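Local coordinates for protein hemolysin BL lytic component L1 (Bacillus cereus, PDB 7NMQ) that acts as a lytic component of the haemolysin BL enterotoxin, an alpha-helical pore-forming toxin, and probably joins its partner components in breaching host cell membranes, at residues T227-G232 and S258-S263; Q182-Q187 and N264-L269; K189-V194 and K254-Y259; K29-Q34 and T284-T289. One frame throughout, in Å; residues are numbered along the deposited sequence. Where two conformers were deposited one is given.

Interaction 1 of 4, residues T227-G232 and S258-S263; sequences TPAVVG and SYNEIS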
loop_
_atom_site.group_PDB
_atom_site.type_symbol
_atom_site.label_atom_id
_atom_site.label_comp_id
_atom_site.label_asym_id
_atom_site.label_seq_id
_atom_site.Cartn_x
_atom_site.Cartn_y
_atom_site.Cartn_z
ATOM N N THR A 227 -11.538 14.927 2.213
ATOM C CA THR A 227 -11.340 14.441 0.819
ATOM C C THR A 227 -9.911 14.787 0.421
ATOM O O THR A 227 -9.522 15.949 0.558
ATOM C CB THR A 227 -12.363 15.152 -0.095
ATOM O OG1 THR A 227 -13.682 14.831 0.350
ATOM C CG2 THR A 227 -12.285 14.782 -1.552
ATOM N N PRO A 228 -9.096 13.819 -0.058
ATOM C CA PRO A 228 -7.778 14.149 -0.568
ATOM C C PRO A 228 -7.813 14.738 -1.974
ATOM O O PRO A 228 -8.714 14.477 -2.738
ATOM C CB PRO A 228 -7.001 12.850 -0.643
ATOM C CG PRO A 228 -8.003 11.798 -0.436
ATOM C CD PRO A 228 -9.344 12.378 -0.064
ATOM N N ALA A 229 -6.762 15.483 -2.287
ATOM C CA ALA A 229 -6.457 15.943 -3.646
ATOM C C ALA A 229 -4.947 15.984 -3.817
ATOM O O ALA A 229 -4.239 16.065 -2.824
ATOM C CB ALA A 229 -7.031 17.318 -3.856
ATOM N N VAL A 230 -4.502 15.886 -5.062
ATOM C CA VAL A 230 -3.053 15.886 -5.380
ATOM C C VAL A 230 -2.726 17.199 -6.081
ATOM O O VAL A 230 -3.106 17.404 -7.228
ATOM C CB VAL A 230 -2.699 14.675 -6.240
ATOM C CG1 VAL A 230 -1.237 14.673 -6.559
ATOM C CG2 VAL A 230 -3.098 13.369 -5.540
ATOM N N VAL A 231 -2.092 18.098 -5.344
ATOM C CA VAL A 231 -1.830 19.466 -5.865
ATOM C C VAL A 231 -0.986 19.385 -7.127
ATOM O O VAL A 231 0.146 18.897 -7.005
ATOM C CB VAL A 231 -1.138 20.312 -4.804
ATOM C CG1 VAL A 231 -0.771 21.666 -5.373
ATOM C CG2 VAL A 231 -1.986 20.430 -3.548
ATOM N N GLY A 232 -1.466 19.917 -8.241
ATOM C CA GLY A 232 -0.735 19.914 -9.521
ATOM C C GLY A 232 -0.775 18.567 -10.219
ATOM O O GLY A 232 -0.068 18.391 -11.232
ATOM N N SER A 258 -8.877 13.791 -13.188
ATOM C CA SER A 258 -10.262 13.363 -12.961
ATOM C C SER A 258 -10.463 13.046 -11.482
ATOM O O SER A 258 -11.554 13.332 -10.943
ATOM C CB SER A 258 -10.667 12.192 -13.778
ATOM O OG SER A 258 -10.580 12.444 -15.164
ATOM N N TYR A 259 -9.485 12.409 -10.850
ATOM C CA TYR A 259 -9.478 12.179 -9.397
ATOM C C TYR A 259 -9.684 13.502 -8.665
ATOM O O TYR A 259 -10.547 13.610 -7.760
ATOM C CB TYR A 259 -8.159 11.512 -9.008
ATOM C CG TYR A 259 -8.034 11.278 -7.543
ATOM C CD1 TYR A 259 -7.550 12.258 -6.704
ATOM C CD2 TYR A 259 -8.386 10.061 -7.002
ATOM C CE1 TYR A 259 -7.409 12.028 -5.350
ATOM C CE2 TYR A 259 -8.289 9.832 -5.642
ATOM C CZ TYR A 259 -7.783 10.808 -4.807
ATOM O OH TYR A 259 -7.681 10.591 -3.454
ATOM N N ASN A 260 -8.921 14.508 -9.049
ATOM C CA ASN A 260 -8.989 15.820 -8.362
ATOM C C ASN A 260 -10.337 16.485 -8.641
ATOM O O ASN A 260 -10.868 17.151 -7.725
ATOM C CB ASN A 260 -7.854 16.740 -8.800
ATOM C CG ASN A 260 -6.543 16.426 -8.115
ATOM O OD1 ASN A 260 -6.494 15.803 -7.059
ATOM N ND2 ASN A 260 -5.469 16.851 -8.748
ATOM N N GLU A 261 -10.860 16.294 -9.851
ATOM C CA GLU A 261 -12.171 16.822 -10.316
ATOM C C GLU A 261 -13.270 16.305 -9.379
ATOM O O GLU A 261 -14.144 17.095 -8.955
ATOM C CB GLU A 261 -12.427 16.429 -11.771
ATOM C CG GLU A 261 -13.763 16.891 -12.324
ATOM C CD GLU A 261 -14.114 16.447 -13.753
ATOM O OE1 GLU A 261 -13.357 15.618 -14.359
ATOM O OE2 GLU A 261 -15.184 16.918 -14.264
ATOM N N ILE A 262 -13.191 15.028 -9.007
ATOM C CA ILE A 262 -14.194 14.371 -8.132
ATOM C C ILE A 262 -14.027 14.917 -6.709
ATOM O O ILE A 262 -15.033 15.174 -6.037
ATOM C CB ILE A 262 -14.138 12.846 -8.225
ATOM C CG1 ILE A 262 -14.644 12.438 -9.605
ATOM C CG2 ILE A 262 -14.924 12.194 -7.101
ATOM C CD1 ILE A 262 -14.396 10.996 -9.990
ATOM N N SER A 263 -12.799 15.090 -6.229
ATOM C CA SER A 263 -12.583 15.713 -4.895
ATOM C C SER A 263 -13.249 17.089 -4.880
ATOM O O SER A 263 -13.903 17.412 -3.891
ATOM C CB SER A 263 -11.132 15.805 -4.577
ATOM O OG SER A 263 -10.629 14.492 -4.460
#
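Asn-260 turns its side-chain amide to the backbone of Val-230 and meets it twice. Its OD1 accepts the N-H of Val-230 at 2.8 Å in a nearly straight bond (173°), while its ND2 gives a more bent bond, 144°, to Val-230 O at 2.9 Å. A carboxamide suits this place because it offers an acceptor and a donor side by side, as the peptide edge of a single residue does. With CG beside its own backbone N, the group reaches off the flank of the helix to the strand. Neither bond lies flat: both donors sit somewhat out of the carbonyl planes, so the amide is tilted against the strand. This edge is available because strand 225-230 is an outer strand of a two-stranded antiparallel hairpin, probably the counterpart of the beta tongue of ClyA-like toxins, whose other edge pairs with 217-222; helix 247-272 lies along it, running largely antiparallel at 143°. One turn further along the helix, Ser-263 places OG 2.6 Å from Pro-228 O, a hydrogen bond that is not settled, since its proton has another acceptor within reach. The short serine side chain lets helix and strand come close here, with CB a tight 3.4 Å from Thr-227 CG2. Tyr-259 reaches past the strand on the side of Pro-228: its long axis crosses the proline ring at about a right angle, and OH comes 3.3 Å from Pro-228 CG. Ala-229 CA approaches the edge of the tyrosine ring, and its short side chain leaves Asn-260 OD1 room to pass.

Interaction 2 of 4, residues Q182-Q187 and N264-L269; sequences QLRSTQ and NKIGEL. With EDO (1,2-ethanediol), chain G.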
loop_
_atom_site.group_PDB
_atom_site.type_symbol
_atom_site.label_atom_id
_atom_site.label_comp_id
_atom_site.label_asym_id
_atom_site.label_seq_id
_atom_site.Cartn_x
_atom_site.Cartn_y
_atom_site.Cartn_z
ATOM N N GLN A 182 -21.230 6.539 -6.168
ATOM C CA GLN A 182 -20.752 6.491 -7.569
ATOM C C GLN A 182 -19.472 7.312 -7.739
ATOM O O GLN A 182 -18.544 6.842 -8.412
ATOM C CB GLN A 182 -21.807 6.963 -8.572
ATOM C CG GLN A 182 -21.372 6.756 -10.024
ATOM C CD GLN A 182 -21.008 5.322 -10.366
ATOM O OE1 GLN A 182 -21.863 4.452 -10.493
ATOM N NE2 GLN A 182 -19.720 5.046 -10.524
ATOM N N LEU A 183 -19.441 8.536 -7.221
ATOM C CA LEU A 183 -18.259 9.423 -7.365
ATOM C C LEU A 183 -17.057 8.711 -6.730
ATOM O O LEU A 183 -15.945 8.737 -7.299
ATOM C CB LEU A 183 -18.503 10.760 -6.661
ATOM C CG LEU A 183 -19.436 11.707 -7.402
ATOM C CD1 LEU A 183 -19.778 12.919 -6.541
ATOM C CD2 LEU A 183 -18.829 12.114 -8.727
ATOM N N ARG A 184 -17.208 8.139 -5.553
ATOM C CA ARG A 184 -16.077 7.496 -4.846
ATOM C C ARG A 184 -15.598 6.263 -5.628
ATOM O O ARG A 184 -14.383 6.040 -5.701
ATOM C CB ARG A 184 -16.487 7.142 -3.423
ATOM C CG ARG A 184 -16.563 8.337 -2.484
ATOM C CD ARG A 184 -15.226 9.082 -2.358
ATOM N NE ARG A 184 -14.112 8.237 -1.942
ATOM C CZ ARG A 184 -13.922 7.754 -0.730
ATOM N NH1 ARG A 184 -14.772 8.062 0.233
ATOM N NH2 ARG A 184 -12.887 6.943 -0.481
ATOM N N SER A 185 -16.482 5.474 -6.230
ATOM C CA SER A 185 -16.026 4.261 -6.965
ATOM C C SER A 185 -15.349 4.693 -8.281
ATOM O O SER A 185 -14.325 4.111 -8.667
ATOM C CB SER A 185 -17.139 3.266 -7.152
ATOM O OG SER A 185 -18.259 3.843 -7.794
ATOM N N THR A 186 -15.847 5.742 -8.930
ATOM C CA THR A 186 -15.193 6.298 -10.134
ATOM C C THR A 186 -13.820 6.818 -9.736
ATOM O O THR A 186 -12.839 6.594 -10.462
ATOM C CB THR A 186 -16.072 7.347 -10.813
ATOM O OG1 THR A 186 -17.303 6.703 -11.135
ATOM C CG2 THR A 186 -15.459 7.969 -12.038
ATOM N N GLN A 187 -13.749 7.547 -8.639
ATOM C CA GLN A 187 -12.498 8.186 -8.225
ATOM C C GLN A 187 -11.454 7.115 -7.911
ATOM O O GLN A 187 -10.246 7.283 -8.268
ATOM C CB GLN A 187 -12.774 9.024 -6.977
ATOM C CG GLN A 187 -11.609 9.884 -6.593
ATOM C CD GLN A 187 -11.876 10.772 -5.411
ATOM O OE1 GLN A 187 -11.477 11.948 -5.366
ATOM N NE2 GLN A 187 -12.542 10.202 -4.439
ATOM N N ASN A 264 -13.094 17.857 -5.942
ATOM C CA ASN A 264 -13.718 19.196 -6.020
ATOM C C ASN A 264 -15.236 19.051 -5.968
ATOM O O ASN A 264 -15.888 19.766 -5.193
ATOM C CB ASN A 264 -13.247 19.900 -7.287
ATOM C CG ASN A 264 -13.716 21.315 -7.333
ATOM O OD1 ASN A 264 -14.879 21.576 -7.638
ATOM N ND2 ASN A 264 -12.793 22.198 -7.018
ATOM N N LYS A 265 -15.771 18.105 -6.716
ATOM C CA LYS A 265 -17.230 17.898 -6.769
ATOM C C LYS A 265 -17.766 17.511 -5.394
ATOM O O LYS A 265 -18.867 17.976 -4.995
ATOM C CB LYS A 265 -17.608 16.880 -7.841
ATOM C CG LYS A 265 -19.100 16.540 -7.928
ATOM C CD LYS A 265 -19.990 17.632 -8.405
ATOM C CE LYS A 265 -21.411 17.140 -8.580
ATOM N NZ LYS A 265 -22.338 18.268 -8.769
ATOM N N ILE A 266 -17.070 16.639 -4.681
ATOM C CA ILE A 266 -17.556 16.189 -3.361
ATOM C C ILE A 266 -17.571 17.410 -2.446
ATOM O O ILE A 266 -18.537 17.599 -1.680
ATOM C CB ILE A 266 -16.674 15.054 -2.812
ATOM C CG1 ILE A 266 -16.874 13.796 -3.670
ATOM C CG2 ILE A 266 -16.922 14.855 -1.331
ATOM C CD1 ILE A 266 -16.012 12.604 -3.294
ATOM N N GLY A 267 -16.531 18.235 -2.489
ATOM C CA GLY A 267 -16.522 19.458 -1.672
ATOM C C GLY A 267 -17.669 20.371 -2.038
ATOM O O GLY A 267 -18.273 20.977 -1.112
ATOM N N GLU A 268 -17.987 20.497 -3.315
ATOM C CA GLU A 268 -19.089 21.356 -3.797
ATOM C C GLU A 268 -20.422 20.838 -3.253
ATOM O O GLU A 268 -21.254 21.626 -2.788
ATOM C CB GLU A 268 -19.140 21.388 -5.319
ATOM C CG GLU A 268 -18.048 22.193 -5.988
ATOM C CD GLU A 268 -18.254 22.378 -7.488
ATOM O OE1 GLU A 268 -19.065 21.596 -8.098
ATOM O OE2 GLU A 268 -17.623 23.301 -8.058
ATOM N N LEU A 269 -20.643 19.528 -3.278
ATOM C CA LEU A 269 -21.895 18.947 -2.743
ATOM C C LEU A 269 -22.016 19.313 -1.259
ATOM O O LEU A 269 -23.154 19.589 -0.755
ATOM C CB LEU A 269 -21.909 17.434 -2.919
ATOM C CG LEU A 269 -22.096 16.989 -4.358
ATOM C CD1 LEU A 269 -21.896 15.499 -4.465
ATOM C CD2 LEU A 269 -23.491 17.372 -4.867
HETATM C C1 EDO G . -10.213 5.995 -3.580
HETATM O O1 EDO G . -9.339 6.945 -4.099
HETATM C C2 EDO G . -11.444 6.576 -3.014
HETATM O O2 EDO G . -12.456 7.024 -3.902
#
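Leu-183 and Leu-269 meet tip to tip, CD1 to CD1 at 3.9 Å, at the centre of the closely packed part of this contact. The same CD1 of Leu-183 also touches CG of Lys-265, whose chain crosses it at about a right angle, and lies 4.2 Å from Ile-266 CG1. One methyl thus sits among three side chains of the opposing helix, a place for a branched aliphatic residue with its bulk at the end. With the helix axes 11.1 Å apart, long side chains bridge the gap. Ile-266 fills the next position: CG1 lies beside its backbone N (chi1 -68°), and CD1 is carried to 3.7 Å from Arg-184 CD, meeting the methylene part of the arginine crosswise.

Beyond that methylene the contact turns polar. Bends at chi2 and chi3 bring Arg-184 NE close enough to its own helix for one oxygen, O2 of a 1,2-ethanediol probably from the crystallisation liquor, to receive the NE hydrogen at 2.8 Å and donate to the Arg-184 carbonyl O. The looser margin is at Lys-265, which lends its aliphatic CG to Leu-183 while its amine leads outward to a long, weak ion pair with Glu-179, as suits a lysine at a partly exposed margin.

This is antiparallel helix packing, at 164°, within the mostly helical bundle of the toxin, joining helices 173-200 and 247-272. Leu-269 also packs on Leu-281 of helix 275-325, Arg-184 bonds Thr-289 there, and Ile-266 reaches Thr-225 and Thr-227 of strand 225-230.

Interaction 3 of 4, residues K189-V194 and K254-Y259; sequences KHFDDV and KHMDSY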
loop_
_atom_site.group_PDB
_atom_site.type_symbol
_atom_site.label_atom_id
_atom_site.label_comp_id
_atom_site.label_asym_id
_atom_site.label_seq_id
_atom_site.Cartn_x
_atom_site.Cartn_y
_atom_site.Cartn_z
ATOM N N LYS A 189 -11.200 4.121 -9.111
ATOM C CA LYS A 189 -10.764 3.569 -10.414
ATOM C C LYS A 189 -9.747 4.508 -11.068
ATOM O O LYS A 189 -8.746 4.042 -11.621
ATOM C CB LYS A 189 -11.939 3.309 -11.360
ATOM C CG LYS A 189 -11.588 2.526 -12.603
ATOM C CD LYS A 189 -10.778 1.251 -12.360
ATOM C CE LYS A 189 -10.766 0.303 -13.536
ATOM N NZ LYS A 189 -9.904 0.789 -14.634
ATOM N N HIS A 190 -9.969 5.815 -11.058
ATOM C CA HIS A 190 -8.996 6.765 -11.637
ATOM C C HIS A 190 -7.645 6.607 -10.935
ATOM O O HIS A 190 -6.608 6.586 -11.610
ATOM C CB HIS A 190 -9.458 8.220 -11.557
ATOM C CG HIS A 190 -10.547 8.562 -12.511
ATOM N ND1 HIS A 190 -10.407 8.453 -13.888
ATOM C CD2 HIS A 190 -11.791 9.081 -12.285
ATOM C CE1 HIS A 190 -11.541 8.878 -14.456
ATOM N NE2 HIS A 190 -12.418 9.253 -13.474
ATOM N N PHE A 191 -7.632 6.552 -9.609
ATOM C CA PHE A 191 -6.363 6.464 -8.848
ATOM C C PHE A 191 -5.708 5.123 -9.142
ATOM O O PHE A 191 -4.466 5.027 -9.322
ATOM C CB PHE A 191 -6.633 6.619 -7.357
ATOM C CG PHE A 191 -5.403 6.988 -6.591
ATOM C CD1 PHE A 191 -5.065 8.331 -6.502
ATOM C CD2 PHE A 191 -4.596 6.069 -5.959
ATOM C CE1 PHE A 191 -3.960 8.741 -5.784
ATOM C CE2 PHE A 191 -3.488 6.500 -5.254
ATOM C CZ PHE A 191 -3.170 7.813 -5.174
ATOM N N ASP A 192 -6.515 4.082 -9.207
ATOM C CA ASP A 192 -5.977 2.733 -9.530
ATOM C C ASP A 192 -5.320 2.747 -10.914
ATOM O O ASP A 192 -4.297 2.076 -11.113
ATOM C CB ASP A 192 -7.051 1.641 -9.518
ATOM C CG ASP A 192 -7.613 1.293 -8.150
ATOM O OD1 ASP A 192 -6.943 1.612 -7.164
ATOM O OD2 ASP A 192 -8.704 0.637 -8.109
ATOM N N ASP A 193 -5.871 3.509 -11.844
ATOM C CA ASP A 193 -5.355 3.615 -13.223
ATOM C C ASP A 193 -4.018 4.349 -13.203
ATOM O O ASP A 193 -3.103 3.956 -13.949
ATOM C CB ASP A 193 -6.367 4.234 -14.188
ATOM C CG ASP A 193 -7.568 3.325 -14.458
ATOM O OD1 ASP A 193 -7.510 2.125 -14.131
ATOM O OD2 ASP A 193 -8.570 3.830 -15.051
ATOM N N VAL A 194 -3.877 5.367 -12.357
ATOM C CA VAL A 194 -2.584 6.064 -12.222
ATOM C C VAL A 194 -1.574 5.049 -11.684
ATOM O O VAL A 194 -0.438 5.010 -12.180
ATOM C CB VAL A 194 -2.692 7.290 -11.282
ATOM C CG1 VAL A 194 -1.331 7.895 -11.003
ATOM C CG2 VAL A 194 -3.636 8.305 -11.907
ATOM N N LYS A 254 -4.447 12.533 -17.075
ATOM C CA LYS A 254 -5.904 12.786 -17.188
ATOM C C LYS A 254 -6.635 12.074 -16.047
ATOM O O LYS A 254 -7.580 12.647 -15.460
ATOM C CB LYS A 254 -6.428 12.327 -18.543
ATOM C CG LYS A 254 -6.339 13.394 -19.620
ATOM C CD LYS A 254 -7.026 13.060 -20.918
ATOM C CE LYS A 254 -6.503 13.961 -22.020
ATOM N NZ LYS A 254 -5.825 15.158 -21.457
ATOM N N HIS A 255 -6.239 10.863 -15.692
ATOM C CA HIS A 255 -6.889 10.155 -14.586
ATOM C C HIS A 255 -6.639 10.917 -13.289
ATOM O O HIS A 255 -7.550 11.001 -12.449
ATOM C CB HIS A 255 -6.362 8.722 -14.454
ATOM C CG HIS A 255 -6.938 7.774 -15.454
ATOM N ND1 HIS A 255 -8.320 7.582 -15.585
ATOM C CD2 HIS A 255 -6.333 6.933 -16.340
ATOM C CE1 HIS A 255 -8.528 6.625 -16.518
ATOM N NE2 HIS A 255 -7.305 6.239 -17.014
ATOM N N MET A 256 -5.423 11.408 -13.080
ATOM C CA MET A 256 -5.132 12.159 -11.837
ATOM C C MET A 256 -5.978 13.431 -11.810
ATOM O O MET A 256 -6.590 13.731 -10.763
ATOM C CB MET A 256 -3.655 12.523 -11.751
ATOM C CG MET A 256 -3.328 13.193 -10.449
ATOM S SD MET A 256 -3.872 12.175 -9.061
ATOM C CE MET A 256 -2.352 11.285 -8.743
ATOM N N ASP A 257 -6.109 14.091 -12.948
ATOM C CA ASP A 257 -6.955 15.319 -13.014
ATOM C C ASP A 257 -8.418 14.950 -12.739
ATOM O O ASP A 257 -9.088 15.689 -12.005
ATOM C CB ASP A 257 -6.848 16.006 -14.363
ATOM C CG ASP A 257 -5.487 16.593 -14.669
ATOM O OD1 ASP A 257 -4.674 16.781 -13.723
ATOM O OD2 ASP A 257 -5.237 16.798 -15.884
ATOM N N SER A 258 -8.877 13.791 -13.188
ATOM C CA SER A 258 -10.262 13.363 -12.961
ATOM C C SER A 258 -10.463 13.046 -11.482
ATOM O O SER A 258 -11.554 13.332 -10.943
ATOM C CB SER A 258 -10.667 12.192 -13.778
ATOM O OG SER A 258 -10.580 12.444 -15.164
ATOM N N TYR A 259 -9.485 12.409 -10.850
ATOM C CA TYR A 259 -9.478 12.179 -9.397
ATOM C C TYR A 259 -9.684 13.502 -8.665
ATOM O O TYR A 259 -10.547 13.610 -7.760
ATOM C CB TYR A 259 -8.159 11.512 -9.008
ATOM C CG TYR A 259 -8.034 11.278 -7.543
ATOM C CD1 TYR A 259 -7.550 12.258 -6.704
ATOM C CD2 TYR A 259 -8.386 10.061 -7.002
ATOM C CE1 TYR A 259 -7.409 12.028 -5.350
ATOM C CE2 TYR A 259 -8.289 9.832 -5.642
ATOM C CZ TYR A 259 -7.783 10.808 -4.807
ATOM O OH TYR A 259 -7.681 10.591 -3.454
#
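The rings of His-190 and His-255 meet rim to rim, each ND1 in the plane of the other ring, and the two nitrogens share one hydrogen bond of 2.8 Å. Either could be the donor; at least one of them must therefore lack a proton, so the pair is unlikely to be doubly charged. Each imidazole also has a CH-pi contact over one face. CB of Ser-258 stands 3.4 Å above the centre of the His-190 ring, and CB of Asp-193 lies over His-255, shifted toward the rim. Asp-193 OD2 hovers above His-255 CE1, while its OD1 takes a salt bridge from Lys-189, one helical turn back. Short side chains suit both places because they let a CB approach the ring face closely. The two segments belong to an antiparallel helix pair, 173-200 and 247-272, whose ends adjoin and partly overlap two predicted transmembrane segments of this probably ClyA-like toxin; the axes come within 8.3 Å. On the buried side Phe-191 brings CD1 over one face of Tyr-259, 3.7 Å from its CE2, with the ring planes inclined at 49°. In the conformer given, Met-256 CE touches Phe-191 CE1 and Val-194 CG1.

Interaction 4 of 4, residues K29-Q34 and T284-T289; sequences KTMIKQ and TNAKET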
loop_
_atom_site.group_PDB
_atom_site.type_symbol
_atom_site.label_atom_id
_atom_site.label_comp_id
_atom_site.label_asym_id
_atom_site.label_seq_id
_atom_site.Cartn_x
_atom_site.Cartn_y
_atom_site.Cartn_z
ATOM N N LYS A 29 -4.905 8.957 6.564
ATOM C CA LYS A 29 -4.804 10.394 6.865
ATOM C C LYS A 29 -6.186 11.037 6.691
ATOM O O LYS A 29 -6.539 11.992 7.417
ATOM C CB LYS A 29 -3.739 11.018 5.979
ATOM C CG LYS A 29 -2.335 10.671 6.420
ATOM C CD LYS A 29 -1.296 10.931 5.364
ATOM C CE LYS A 29 0.095 10.509 5.790
ATOM N NZ LYS A 29 0.700 11.508 6.706
ATOM N N THR A 30 -6.946 10.584 5.729
ATOM C CA THR A 30 -8.277 11.124 5.451
ATOM C C THR A 30 -9.184 10.809 6.650
ATOM O O THR A 30 -9.904 11.705 7.163
ATOM C CB THR A 30 -8.854 10.622 4.135
ATOM O OG1 THR A 30 -7.929 10.909 3.090
ATOM C CG2 THR A 30 -10.166 11.314 3.864
ATOM N N MET A 31 -9.141 9.563 7.124
ATOM C CA MET A 31 -9.973 9.139 8.268
ATOM C C MET A 31 -9.649 10.004 9.484
ATOM O O MET A 31 -10.578 10.430 10.158
ATOM C CB MET A 31 -9.748 7.668 8.613
ATOM C CG MET A 31 -10.375 6.724 7.621
ATOM S SD MET A 31 -11.995 7.202 7.018
ATOM C CE MET A 31 -12.946 6.938 8.508
ATOM N N ILE A 32 -8.368 10.209 9.769
ATOM C CA ILE A 32 -7.902 10.968 10.971
ATOM C C ILE A 32 -8.459 12.392 10.907
ATOM O O ILE A 32 -8.760 12.979 11.973
ATOM C CB ILE A 32 -6.360 10.889 11.083
ATOM C CG1 ILE A 32 -5.971 9.470 11.503
ATOM C CG2 ILE A 32 -5.813 11.959 12.036
ATOM C CD1 ILE A 32 -4.533 9.157 11.335
ATOM N N LYS A 33 -8.601 12.967 9.739
ATOM C CA LYS A 33 -9.020 14.384 9.601
ATOM C C LYS A 33 -10.541 14.510 9.566
ATOM O O LYS A 33 -11.016 15.600 9.754
ATOM C CB LYS A 33 -8.352 14.996 8.364
ATOM C CG LYS A 33 -6.965 15.587 8.632
ATOM C CD LYS A 33 -6.446 16.499 7.559
ATOM C CE LYS A 33 -6.734 17.974 7.752
ATOM N NZ LYS A 33 -6.355 18.742 6.540
ATOM N N GLN A 34 -11.288 13.444 9.366
ATOM C CA GLN A 34 -12.747 13.553 9.291
ATOM C C GLN A 34 -13.294 13.630 10.711
ATOM O O GLN A 34 -13.066 12.736 11.524
ATOM C CB GLN A 34 -13.327 12.367 8.551
ATOM C CG GLN A 34 -14.818 12.531 8.431
ATOM C CD GLN A 34 -15.404 12.111 7.122
ATOM O OE1 GLN A 34 -14.868 12.319 6.045
ATOM N NE2 GLN A 34 -16.512 11.426 7.229
ATOM N N THR A 284 -21.416 8.656 4.255
ATOM C CA THR A 284 -21.313 7.787 3.060
ATOM C C THR A 284 -19.853 7.734 2.604
ATOM O O THR A 284 -19.321 6.690 2.258
ATOM C CB THR A 284 -22.251 8.242 1.947
ATOM O OG1 THR A 284 -23.584 8.271 2.465
ATOM C CG2 THR A 284 -22.199 7.298 0.772
ATOM N N ASN A 285 -19.197 8.876 2.606
ATOM C CA ASN A 285 -17.761 8.993 2.273
ATOM C C ASN A 285 -16.961 8.069 3.194
ATOM O O ASN A 285 -16.118 7.313 2.684
ATOM C CB ASN A 285 -17.324 10.452 2.406
ATOM C CG ASN A 285 -15.878 10.681 2.051
ATOM O OD1 ASN A 285 -15.528 10.495 0.903
ATOM N ND2 ASN A 285 -15.100 11.187 3.000
ATOM N N ALA A 286 -17.191 8.162 4.497
ATOM C CA ALA A 286 -16.456 7.332 5.469
ATOM C C ALA A 286 -16.752 5.855 5.202
ATOM O O ALA A 286 -15.834 5.039 5.328
ATOM C CB ALA A 286 -16.742 7.756 6.870
ATOM N N LYS A 287 -17.997 5.514 4.926
ATOM C CA LYS A 287 -18.375 4.106 4.719
ATOM C C LYS A 287 -17.510 3.547 3.591
ATOM O O LYS A 287 -17.002 2.416 3.709
ATOM C CB LYS A 287 -19.857 4.063 4.373
ATOM C CG LYS A 287 -20.394 2.674 4.149
ATOM C CD LYS A 287 -21.897 2.678 3.993
ATOM C CE LYS A 287 -22.402 3.445 2.808
ATOM N NZ LYS A 287 -22.091 2.873 1.490
ATOM N N GLU A 288 -17.394 4.292 2.520
ATOM C CA GLU A 288 -16.665 3.807 1.347
ATOM C C GLU A 288 -15.193 3.606 1.726
ATOM O O GLU A 288 -14.601 2.560 1.403
ATOM C CB GLU A 288 -16.849 4.739 0.168
ATOM C CG GLU A 288 -18.286 4.793 -0.335
ATOM C CD GLU A 288 -18.805 3.381 -0.667
ATOM O OE1 GLU A 288 -18.171 2.663 -1.482
ATOM O OE2 GLU A 288 -19.769 2.939 -0.005
ATOM N N THR A 289 -14.603 4.587 2.376
ATOM C CA THR A 289 -13.186 4.518 2.747
ATOM C C THR A 289 -12.961 3.340 3.685
ATOM O O THR A 289 -11.930 2.663 3.584
ATOM C CB THR A 289 -12.698 5.831 3.334
ATOM O OG1 THR A 289 -12.839 6.835 2.333
ATOM C CG2 THR A 289 -11.264 5.699 3.797
#
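Helix 10-33 ends here, with Gln-34 the first residue to leave helical backbone angles, and the chain comes nearest to helix 275-325 at Met-31 and Ala-286, whose CA atoms are 7.3 Å apart. The amides of Gln-34 and Asn-285 meet edge-on, nearly in one plane (20° apart). Asn-285 ND2 donates to a lone pair of Gln-34 OE1 within the carbonyl plane; the bond is long at 3.3 Å and bent at 141°. CG of Asn-285 stands opposite its backbone N (chi1 -178°), which sends the amide out toward the end of the other helix. Both groups have further partners: Ala-226 gives its N-H to Gln-34 OE1 and its O to Asn-285 ND2, while Gln-34 NE2 bonds Ser-282 O and lies 3.7 Å from Ala-286 CB. The small alanine lets the glutamine amide lie close to the helix. Met-31, bent at chi2 and chi3, runs antiparallel alongside Thr-289, SD 3.6 Å from Thr-289 CG2, with CE 4.2 Å from Ala-286 CB; for Met-31 and Asn-285 this describes the conformer given. Thr-289 thus turns its methyl to the sulfur and keeps OG1 for Arg-184 NH2. Two neutral amides, each able to give and accept, serve backbone groups of Ala-226 and Ser-282, with a weak bond from Arg-184 to Asn-285 OD1, so polar chemistry ties the helix end to the hairpin while apolar groups supply the packing.

Overall arrangement
Interactions 2 and 3 hold the same two helices, 173-200 and 247-272, at successive levels: aliphatic tips at the wider spacing of interaction 2, and a histidine pair and, deeper in, an aromatic pair where the axes are closer in interaction 3. Interaction 1 uses helix 247-272 again, but against a strand, so side-chain amide and hydroxyl groups meet backbone; it shares Ser-258 and Tyr-259 with interaction 3. Interactions 2 and 4 are buried, whereas 1 and 3 are only partly so. Interaction 4 joins other helices, yet Arg-184 of interaction 2 bonds its Thr-289, and Thr-30 packs on Pro-228 of interaction 1. Interactions 3 and 4 do not touch.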